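Local coordinates for lovastatin nonaketide synthase, polyketide synthase component (Aspergillus terreus, PDB 7CPX), which builds the dihydromonacolin L nonaketide precursor of lovastatin from malonyl-CoA, using NADPH and S-adenosyl-L-methionine, as a homodimeric polyketide synthase that works with lovC, at residues V795-A803 / D812-N821; P1643-S1654 / K1688-D1698. The protein carries 2 engineered substitutions. All coordinates share one frame; numbering follows the deposited sequence.

Interaction 1: V795-A803 / D812-N821; sequences VPWYSSVDA and DVTAKYWKDN
V801 and N821 bring the two backbones closest, with 5.6 Å between their CA atoms. At the other end S799 and D812 stand 8.0 Å apart, also CA to CA. No backbone hydrogen bond joins the segments, so side chains hold the contact. It belongs to the malonyl-CoA:ACP transacylase domain. W797 and Y798 form an edge strand of its five-stranded parallel sheet, beside strand 648-652. The loop after this strand packs against helix 815-820, which T814 precedes at the N-cap position.

Y817 reaches across from the helix. Its CG lies anti to the backbone N (chi1 180°), which sends the ring out to the strand end. There S799 OG donates a hydrogen bond to Y817 OH, 2.6 Å away. Y817 OH is also bonded to E659 on helix 657-665, so the phenol oxygen ties the strand end and two helices together. S799 OG has a second task within its own segment. It accepts from D802 N, three residues on, in an ST motif that holds the turn at 799-802. Both S799 OG and D802 N lie at the edge of the Y817 ring, near its plane.

W797 comes from the opposite direction. Its CH2 lies 3.6 Å from Y817 CE2, and the two ring planes stand at 86°. D812 CB packs against the same end of the indole, 3.3 Å from W797 CZ3.

N821 ND2 bonds the carbonyl of S656, in what is probably the nucleophile elbow. From the loop, S800 OG bonds the carbonyl of V653. V801 packs against D820 and N821. Its two methyls divide the work: CG1 touches D820 CB at 3.5 Å, while CG2 lies 3.7 Å from N821 OD1.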
loop_
_atom_site.group_PDB
_atom_site.type_symbol
_atom_site.label_atom_id
_atom_site.label_comp_id
_atom_site.label_asym_id
_atom_site.label_seq_id
_atom_site.Cartn_x
_atom_site.Cartn_y
_atom_site.Cartn_z
ATOM N N VAL A 795 66.203 -37.702 28.957
ATOM C CA VAL A 795 65.654 -37.672 27.604
ATOM C C VAL A 795 65.703 -39.074 27.007
ATOM O O VAL A 795 66.755 -39.727 27.064
ATOM C CB VAL A 795 66.420 -36.681 26.715
ATOM C CG1 VAL A 795 66.010 -36.851 25.258
ATOM C CG2 VAL A 795 66.183 -35.254 27.182
ATOM N N PRO A 796 64.603 -39.587 26.433
ATOM C CA PRO A 796 64.700 -40.847 25.686
ATOM C C PRO A 796 65.794 -40.775 24.637
ATOM O O PRO A 796 65.693 -40.011 23.671
ATOM C CB PRO A 796 63.309 -40.993 25.058
ATOM C CG PRO A 796 62.408 -40.242 25.972
ATOM C CD PRO A 796 63.219 -39.085 26.487
ATOM N N TRP A 797 66.845 -41.568 24.819
ATOM C CA TRP A 797 68.054 -41.472 24.018
ATOM C C TRP A 797 68.419 -42.845 23.478
ATOM O O TRP A 797 68.403 -43.836 24.214
ATOM C CB TRP A 797 69.203 -40.897 24.855
ATOM C CG TRP A 797 70.530 -40.900 24.175
ATOM C CD1 TRP A 797 71.022 -39.945 23.337
ATOM C CD2 TRP A 797 71.547 -41.898 24.290
ATOM N NE1 TRP A 797 72.283 -40.290 22.916
ATOM C CE2 TRP A 797 72.629 -41.485 23.487
ATOM C CE3 TRP A 797 71.649 -43.102 24.991
ATOM C CZ2 TRP A 797 73.796 -42.235 23.365
ATOM C CZ3 TRP A 797 72.806 -43.845 24.868
ATOM C CH2 TRP A 797 73.865 -43.409 24.064
ATOM N N TYR A 798 68.747 -42.896 22.188
ATOM C CA TYR A 798 69.038 -44.147 21.498
ATOM C C TYR A 798 70.378 -44.026 20.791
ATOM O O TYR A 798 70.563 -43.136 19.954
ATOM C CB TYR A 798 67.935 -44.489 20.494
ATOM C CG TYR A 798 66.569 -44.642 21.123
ATOM C CD1 TYR A 798 65.758 -43.537 21.342
ATOM C CD2 TYR A 798 66.092 -45.889 21.498
ATOM C CE1 TYR A 798 64.509 -43.672 21.916
ATOM C CE2 TYR A 798 64.846 -46.033 22.073
ATOM C CZ TYR A 798 64.058 -44.921 22.279
ATOM O OH TYR A 798 62.815 -45.060 22.852
ATOM N N SER A 799 71.306 -44.917 21.127
ATOM C CA SER A 799 72.585 -44.967 20.439
ATOM C C SER A 799 72.428 -45.584 19.053
ATOM O O SER A 799 71.503 -46.356 18.790
ATOM C CB SER A 799 73.596 -45.771 21.255
ATOM O OG SER A 799 74.808 -45.938 20.539
ATOM N N SER A 800 73.355 -45.230 18.165
ATOM C CA SER A 800 73.384 -45.759 16.807
ATOM C C SER A 800 74.775 -46.295 16.508
ATOM O O SER A 800 74.933 -47.244 15.733
ATOM C CB SER A 800 72.999 -44.680 15.795
ATOM O OG SER A 800 74.049 -43.744 15.622
ATOM N N VAL A 801 75.791 -45.684 17.122
ATOM C CA VAL A 801 77.143 -46.231 17.057
ATOM C C VAL A 801 77.137 -47.668 17.556
ATOM O O VAL A 801 77.690 -48.574 16.920
ATOM C CB VAL A 801 78.109 -45.349 17.867
ATOM C CG1 VAL A 801 79.317 -46.147 18.334
ATOM C CG2 VAL A 801 78.539 -44.144 17.041
ATOM N N ASP A 802 76.512 -47.893 18.706
ATOM C CA ASP A 802 76.162 -49.226 19.171
ATOM C C ASP A 802 74.716 -49.481 18.768
ATOM O O ASP A 802 73.823 -48.705 19.124
ATOM C CB ASP A 802 76.337 -49.347 20.683
ATOM C CG ASP A 802 75.999 -50.731 21.197
ATOM O OD1 ASP A 802 76.807 -51.660 20.986
ATOM O OD2 ASP A 802 74.924 -50.890 21.811
ATOM N N ALA A 803 74.489 -50.562 18.021
ATOM C CA ALA A 803 73.212 -50.736 17.340
ATOM C C ALA A 803 72.047 -50.720 18.324
ATOM O O ALA A 803 71.110 -49.926 18.184
ATOM C CB ALA A 803 73.227 -52.040 16.541
ATOM N N ASP A 812 75.894 -46.235 28.401
ATOM C CA ASP A 812 76.451 -45.271 27.460
ATOM C C ASP A 812 77.595 -44.454 28.044
ATOM O O ASP A 812 78.200 -43.660 27.316
ATOM C CB ASP A 812 75.352 -44.323 26.969
ATOM C CG ASP A 812 74.767 -43.476 28.083
ATOM O OD1 ASP A 812 75.490 -42.611 28.621
ATOM O OD2 ASP A 812 73.579 -43.669 28.415
ATOM N N VAL A 813 77.910 -44.627 29.331
ATOM C CA VAL A 813 78.978 -43.854 29.961
ATOM C C VAL A 813 80.340 -44.522 29.843
ATOM O O VAL A 813 81.356 -43.897 30.186
ATOM C CB VAL A 813 78.669 -43.604 31.451
ATOM C CG1 VAL A 813 77.301 -42.958 31.609
ATOM C CG2 VAL A 813 78.747 -44.903 32.242
ATOM N N THR A 814 80.397 -45.764 29.372
ATOM C CA THR A 814 81.664 -46.473 29.282
ATOM C C THR A 814 82.556 -45.856 28.210
ATOM O O THR A 814 82.085 -45.386 27.169
ATOM C CB THR A 814 81.430 -47.950 28.970
ATOM O OG1 THR A 814 80.844 -48.079 27.668
ATOM C CG2 THR A 814 80.503 -48.573 30.003
ATOM N N ALA A 815 83.865 -45.864 28.474
ATOM C CA ALA A 815 84.818 -45.320 27.512
ATOM C C ALA A 815 84.793 -46.094 26.202
ATOM O O ALA A 815 85.060 -45.523 25.136
ATOM C CB ALA A 815 86.226 -45.330 28.108
ATOM N N LYS A 816 84.481 -47.390 26.258
ATOM C CA LYS A 816 84.435 -48.186 25.038
ATOM C C LYS A 816 83.364 -47.680 24.083
ATOM O O LYS A 816 83.515 -47.802 22.864
ATOM C CB LYS A 816 84.199 -49.656 25.382
ATOM C CG LYS A 816 85.310 -50.266 26.221
ATOM C CD LYS A 816 85.068 -51.738 26.500
ATOM C CE LYS A 816 86.200 -52.338 27.319
ATOM N NZ LYS A 816 85.986 -53.784 27.602
ATOM N N TYR A 817 82.281 -47.104 24.608
ATOM C CA TYR A 817 81.276 -46.508 23.734
ATOM C C TYR A 817 81.829 -45.286 23.011
ATOM O O TYR A 817 81.606 -45.112 21.805
ATOM C CB TYR A 817 80.034 -46.138 24.543
ATOM C CG TYR A 817 78.939 -45.503 23.718
ATOM C CD1 TYR A 817 78.446 -46.134 22.585
ATOM C CD2 TYR A 817 78.394 -44.279 24.076
ATOM C CE1 TYR A 817 77.445 -45.561 21.828
ATOM C CE2 TYR A 817 77.390 -43.698 23.326
ATOM C CZ TYR A 817 76.920 -44.344 22.202
ATOM O OH TYR A 817 75.921 -43.773 21.448
ATOM N N TRP A 818 82.559 -44.430 23.727
ATOM C CA TRP A 818 83.165 -43.271 23.082
ATOM C C TRP A 818 84.222 -43.693 22.071
ATOM O O TRP A 818 84.466 -42.980 21.092
ATOM C CB TRP A 818 83.765 -42.341 24.135
ATOM C CG TRP A 818 82.792 -41.954 25.210
ATOM C CD1 TRP A 818 82.595 -42.588 26.401
ATOM C CD2 TRP A 818 81.882 -40.848 25.190
ATOM N NE1 TRP A 818 81.621 -41.946 27.126
ATOM C CE2 TRP A 818 81.166 -40.873 26.404
ATOM C CE3 TRP A 818 81.603 -39.838 24.264
ATOM C CZ2 TRP A 818 80.192 -39.929 26.716
ATOM C CZ3 TRP A 818 80.634 -38.901 24.577
ATOM C CH2 TRP A 818 79.940 -38.954 25.792
ATOM N N LYS A 819 84.865 -44.843 22.295
ATOM C CA LYS A 819 85.777 -45.383 21.290
ATOM C C LYS A 819 85.015 -45.881 20.067
ATOM O O LYS A 819 85.390 -45.587 18.925
ATOM C CB LYS A 819 86.613 -46.508 21.899
ATOM C CG LYS A 819 87.412 -47.314 20.887
ATOM C CD LYS A 819 88.345 -48.296 21.575
ATOM C CE LYS A 819 89.035 -49.202 20.569
ATOM N NZ LYS A 819 89.972 -50.152 21.227
ATOM N N ASP A 820 83.937 -46.637 20.288
ATOM C CA ASP A 820 83.102 -47.096 19.187
ATOM C C ASP A 820 82.524 -45.933 18.397
ATOM O O ASP A 820 82.171 -46.107 17.225
ATOM C CB ASP A 820 81.967 -47.972 19.721
ATOM C CG ASP A 820 82.472 -49.205 20.441
ATOM O OD1 ASP A 820 83.705 -49.391 20.511
ATOM O OD2 ASP A 820 81.636 -49.988 20.938
ATOM N N ASN A 821 82.413 -44.758 19.019
ATOM C CA ASN A 821 81.922 -43.584 18.303
ATOM C C ASN A 821 82.686 -43.380 17.001
ATOM O O ASN A 821 82.098 -43.016 15.976
ATOM C CB ASN A 821 82.038 -42.343 19.187
ATOM C CG ASN A 821 81.546 -41.087 18.495
ATOM O OD1 ASN A 821 80.702 -41.147 17.601
ATOM N ND2 ASN A 821 82.079 -39.940 18.901
#

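Interaction 2: P1643-S1654 / K1688-D1698; sequences PLVVVGGQTPQS and KSTFVMLTELD
Two neighbouring parallel strands, 1644-1647 and 1689-1693, run side by side here, and an aspartate after the second strand grips the turn that follows the first. The strand axes diverge by 24° and approach to 4.6 Å. Five backbone hydrogen bonds join the segments, from T1690 N to P1643 O at one end to L1694 N to V1647 O at the other.

V1645, V1647, F1691 and M1693 share one face of the sheet. V1645 CG2 sits over a face of the F1691 ring, offset toward its rim, and V1647 CG2 meets the ring edge, 3.8 Å from F1691 CD1. M1693 bends at chi2 and chi3, which turns its CE back onto V1647 CB. On the other face V1646 and V1692 lie under helix 1652-1664, touching L1658 and I1661.

The strand order, with 1644-1647 between 1670-1673 and 1689-1693, is consistent with a Rossmann-like fold. Helix 1652-1664 connects parallel strands 1644-1647 and 1670-1673, a beta-alpha-beta unit. G1648 and G1649 begin the turn, which runs to T1651 at the N-cap of the helix. G1648 passes close to the backbone of L1694 and T1695, at backbone angles that suit glycine.

D1698 comes in from the turn after the second strand. Its OD2 accepts from Q1650 N at 2.7 Å. Its OD1 accepts from T1651 N and S1654 OG, which reach it from opposite faces of the carboxylate plane. The N-terminal end of the helix would probably favour the negative charge. The bond from T1651 N to D1698 OD1 measures 2.7 Å, with 161° at the hydrogen.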
loop_
_atom_site.group_PDB
_atom_site.type_symbol
_atom_site.label_atom_id
_atom_site.label_comp_id
_atom_site.label_asym_id
_atom_site.label_seq_id
_atom_site.Cartn_x
_atom_site.Cartn_y
_atom_site.Cartn_z
ATOM N N PRO A 1643 -58.822 65.587 23.036
ATOM C CA PRO A 1643 -59.550 66.333 22.003
ATOM C C PRO A 1643 -59.647 65.542 20.708
ATOM O O PRO A 1643 -58.712 64.845 20.312
ATOM C CB PRO A 1643 -58.712 67.604 21.823
ATOM C CG PRO A 1643 -57.925 67.731 23.076
ATOM C CD PRO A 1643 -57.652 66.332 23.529
ATOM N N LEU A 1644 -60.796 65.661 20.048
ATOM C CA LEU A 1644 -61.060 64.972 18.793
ATOM C C LEU A 1644 -61.215 65.994 17.677
ATOM O O LEU A 1644 -61.939 66.985 17.828
ATOM C CB LEU A 1644 -62.312 64.100 18.898
ATOM C CG LEU A 1644 -62.584 63.214 17.680
ATOM C CD1 LEU A 1644 -63.081 61.845 18.113
ATOM C CD2 LEU A 1644 -63.585 63.871 16.743
ATOM N N VAL A 1645 -60.531 65.750 16.563
ATOM C CA VAL A 1645 -60.545 66.643 15.412
ATOM C C VAL A 1645 -60.873 65.816 14.179
ATOM O O VAL A 1645 -60.150 64.868 13.855
ATOM C CB VAL A 1645 -59.200 67.368 15.229
ATOM C CG1 VAL A 1645 -59.293 68.371 14.092
ATOM C CG2 VAL A 1645 -58.772 68.050 16.523
ATOM N N VAL A 1646 -61.947 66.176 13.488
ATOM C CA VAL A 1646 -62.369 65.493 12.271
ATOM C C VAL A 1646 -61.964 66.345 11.079
ATOM O O VAL A 1646 -62.207 67.559 11.061
ATOM C CB VAL A 1646 -63.882 65.230 12.271
ATOM C CG1 VAL A 1646 -64.258 64.354 11.090
ATOM C CG2 VAL A 1646 -64.309 64.585 13.578
ATOM N N VAL A 1647 -61.333 65.714 10.094
ATOM C CA VAL A 1647 -60.870 66.381 8.884
ATOM C C VAL A 1647 -61.459 65.651 7.688
ATOM O O VAL A 1647 -61.385 64.420 7.607
ATOM C CB VAL A 1647 -59.334 66.410 8.803
ATOM C CG1 VAL A 1647 -58.878 67.310 7.667
ATOM C CG2 VAL A 1647 -58.740 66.864 10.127
ATOM N N GLY A 1648 -62.041 66.412 6.759
ATOM C CA GLY A 1648 -62.679 65.858 5.582
ATOM C C GLY A 1648 -64.159 66.212 5.546
ATOM O O GLY A 1648 -64.552 67.333 5.882
ATOM N N GLY A 1649 -64.972 65.241 5.140
ATOM C CA GLY A 1649 -66.404 65.442 5.079
ATOM C C GLY A 1649 -66.891 66.223 3.882
ATOM O O GLY A 1649 -68.049 66.650 3.875
ATOM N N GLN A 1650 -66.044 66.441 2.874
ATOM C CA GLN A 1650 -66.466 67.214 1.711
ATOM C C GLN A 1650 -67.419 66.417 0.828
ATOM O O GLN A 1650 -68.450 66.940 0.388
ATOM C CB GLN A 1650 -65.243 67.664 0.913
ATOM C CG GLN A 1650 -65.549 68.657 -0.194
ATOM C CD GLN A 1650 -66.028 69.993 0.337
ATOM O OE1 GLN A 1650 -66.050 70.222 1.548
ATOM N NE2 GLN A 1650 -66.414 70.886 -0.567
ATOM N N THR A 1651 -67.097 65.155 0.562
ATOM C CA THR A 1651 -67.927 64.338 -0.307
ATOM C C THR A 1651 -69.262 64.035 0.375
ATOM O O THR A 1651 -69.319 63.890 1.599
ATOM C CB THR A 1651 -67.210 63.034 -0.654
ATOM O OG1 THR A 1651 -65.861 63.318 -1.047
ATOM C CG2 THR A 1651 -67.912 62.308 -1.789
ATOM N N PRO A 1652 -70.356 63.932 -0.392
ATOM C CA PRO A 1652 -71.655 63.658 0.248
ATOM C C PRO A 1652 -71.638 62.438 1.155
ATOM O O PRO A 1652 -72.215 62.476 2.250
ATOM C CB PRO A 1652 -72.590 63.475 -0.953
ATOM C CG PRO A 1652 -71.996 64.326 -2.010
ATOM C CD PRO A 1652 -70.508 64.229 -1.828
ATOM N N GLN A 1653 -70.983 61.355 0.737
ATOM C CA GLN A 1653 -70.785 60.232 1.646
ATOM C C GLN A 1653 -69.897 60.636 2.813
ATOM O O GLN A 1653 -70.134 60.231 3.957
ATOM C CB GLN A 1653 -70.184 59.042 0.898
ATOM C CG GLN A 1653 -71.212 58.184 0.179
ATOM C CD GLN A 1653 -72.141 57.464 1.138
ATOM O OE1 GLN A 1653 -71.805 57.251 2.303
ATOM N NE2 GLN A 1653 -73.320 57.093 0.655
ATOM N N SER A 1654 -68.868 61.441 2.542
ATOM C CA SER A 1654 -68.035 61.956 3.621
ATOM C C SER A 1654 -68.842 62.858 4.548
ATOM O O SER A 1654 -68.649 62.833 5.768
ATOM C CB SER A 1654 -66.833 62.702 3.045
ATOM O OG SER A 1654 -66.101 61.876 2.157
ATOM N N LYS A 1688 -52.399 67.069 21.619
ATOM C CA LYS A 1688 -52.742 65.700 21.981
ATOM C C LYS A 1688 -54.021 65.258 21.279
ATOM O O LYS A 1688 -54.806 64.478 21.822
ATOM C CB LYS A 1688 -52.887 65.563 23.495
ATOM C CG LYS A 1688 -51.638 65.943 24.277
ATOM C CD LYS A 1688 -50.449 65.073 23.896
ATOM C CE LYS A 1688 -49.227 65.403 24.734
ATOM N NZ LYS A 1688 -48.047 64.589 24.337
ATOM N N SER A 1689 -54.231 65.756 20.065
ATOM C CA SER A 1689 -55.473 65.524 19.349
ATOM C C SER A 1689 -55.613 64.067 18.930
ATOM O O SER A 1689 -54.631 63.373 18.655
ATOM C CB SER A 1689 -55.538 66.410 18.107
ATOM O OG SER A 1689 -56.705 66.140 17.352
ATOM N N THR A 1690 -56.861 63.612 18.883
ATOM C CA THR A 1690 -57.224 62.360 18.232
ATOM C C THR A 1690 -57.918 62.726 16.924
ATOM O O THR A 1690 -59.009 63.305 16.933
ATOM C CB THR A 1690 -58.126 61.512 19.124
ATOM O OG1 THR A 1690 -57.468 61.260 20.372
ATOM C CG2 THR A 1690 -58.445 60.189 18.450
ATOM N N PHE A 1691 -57.277 62.414 15.806
ATOM C CA PHE A 1691 -57.769 62.840 14.506
ATOM C C PHE A 1691 -58.557 61.727 13.825
ATOM O O PHE A 1691 -58.203 60.548 13.892
ATOM C CB PHE A 1691 -56.613 63.273 13.606
ATOM C CG PHE A 1691 -56.163 64.687 13.821
ATOM C CD1 PHE A 1691 -56.747 65.726 13.121
ATOM C CD2 PHE A 1691 -55.139 64.973 14.704
ATOM C CE1 PHE A 1691 -56.327 67.029 13.308
ATOM C CE2 PHE A 1691 -54.712 66.272 14.894
ATOM C CZ PHE A 1691 -55.309 67.302 14.197
ATOM N N VAL A 1692 -59.643 62.123 13.169
ATOM C CA VAL A 1692 -60.450 61.239 12.339
ATOM C C VAL A 1692 -60.480 61.864 10.954
ATOM O O VAL A 1692 -61.119 62.904 10.752
ATOM C CB VAL A 1692 -61.869 61.051 12.890
ATOM C CG1 VAL A 1692 -62.660 60.107 12.000
ATOM C CG2 VAL A 1692 -61.815 60.532 14.317
ATOM N N MET A 1693 -59.796 61.241 10.003
ATOM C CA MET A 1693 -59.524 61.845 8.705
ATOM C C MET A 1693 -60.404 61.186 7.652
ATOM O O MET A 1693 -60.207 60.014 7.313
ATOM C CB MET A 1693 -58.048 61.702 8.352
ATOM C CG MET A 1693 -57.102 62.089 9.479
ATOM S SD MET A 1693 -57.187 63.835 9.910
ATOM C CE MET A 1693 -56.532 64.572 8.417
ATOM N N LEU A 1694 -61.368 61.943 7.138
ATOM C CA LEU A 1694 -62.175 61.533 5.998
ATOM C C LEU A 1694 -61.632 62.086 4.687
ATOM O O LEU A 1694 -62.301 61.977 3.654
ATOM C CB LEU A 1694 -63.625 61.982 6.189
ATOM C CG LEU A 1694 -64.480 61.160 7.158
ATOM C CD1 LEU A 1694 -63.838 61.076 8.534
ATOM C CD2 LEU A 1694 -65.878 61.753 7.257
ATOM N N THR A 1695 -60.434 62.675 4.710
ATOM C CA THR A 1695 -59.891 63.306 3.513
ATOM C C THR A 1695 -59.732 62.300 2.382
ATOM O O THR A 1695 -60.023 62.611 1.221
ATOM C CB THR A 1695 -58.548 63.963 3.832
ATOM O OG1 THR A 1695 -57.633 62.975 4.322
ATOM C CG2 THR A 1695 -58.725 65.048 4.879
ATOM N N GLU A 1696 -59.266 61.091 2.697
ATOM C CA GLU A 1696 -59.075 60.088 1.658
ATOM C C GLU A 1696 -60.388 59.714 0.988
ATOM O O GLU A 1696 -60.390 59.382 -0.202
ATOM C CB GLU A 1696 -58.407 58.843 2.241
ATOM C CG GLU A 1696 -57.253 59.148 3.178
ATOM C CD GLU A 1696 -56.346 60.238 2.645
ATOM O OE1 GLU A 1696 -56.109 60.273 1.419
ATOM O OE2 GLU A 1696 -55.879 61.066 3.455
ATOM N N LEU A 1697 -61.501 59.761 1.721
ATOM C CA LEU A 1697 -62.804 59.649 1.077
ATOM C C LEU A 1697 -63.036 60.815 0.128
ATOM O O LEU A 1697 -63.600 60.632 -0.957
ATOM C CB LEU A 1697 -63.909 59.590 2.131
ATOM C CG LEU A 1697 -63.678 58.615 3.290
ATOM C CD1 LEU A 1697 -64.892 58.567 4.199
ATOM C CD2 LEU A 1697 -63.337 57.224 2.780
ATOM N N ASP A 1698 -62.607 62.011 0.519
ATOM C CA ASP A 1698 -62.591 63.173 -0.353
ATOM C C ASP A 1698 -61.332 63.119 -1.216
ATOM O O ASP A 1698 -60.674 62.082 -1.324
ATOM C CB ASP A 1698 -62.660 64.455 0.475
ATOM C CG ASP A 1698 -63.820 64.458 1.450
ATOM O OD1 ASP A 1698 -64.842 63.800 1.163
ATOM O OD2 ASP A 1698 -63.710 65.120 2.504
#

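Interactions 1 and 2 lie on opposite sides of the chain's centre. Their centres are about 177 Å apart, and their nearest atoms about 152 Å. They do not touch and follow one another along the chain. Interaction 1 joins an edge strand of the transacylase sheet and its following loop to a helix through side chains. Interaction 2 pairs two strands inside a mixed sheet through their backbones and adds a carboxylate at a helix start. Both lie away from the annotated catalytic residues and the NADP pocket. Of the two, interaction 1 comes nearer to a probable functional element, the transacylase's nucleophile elbow; interaction 2 has no such neighbour among the annotated sites.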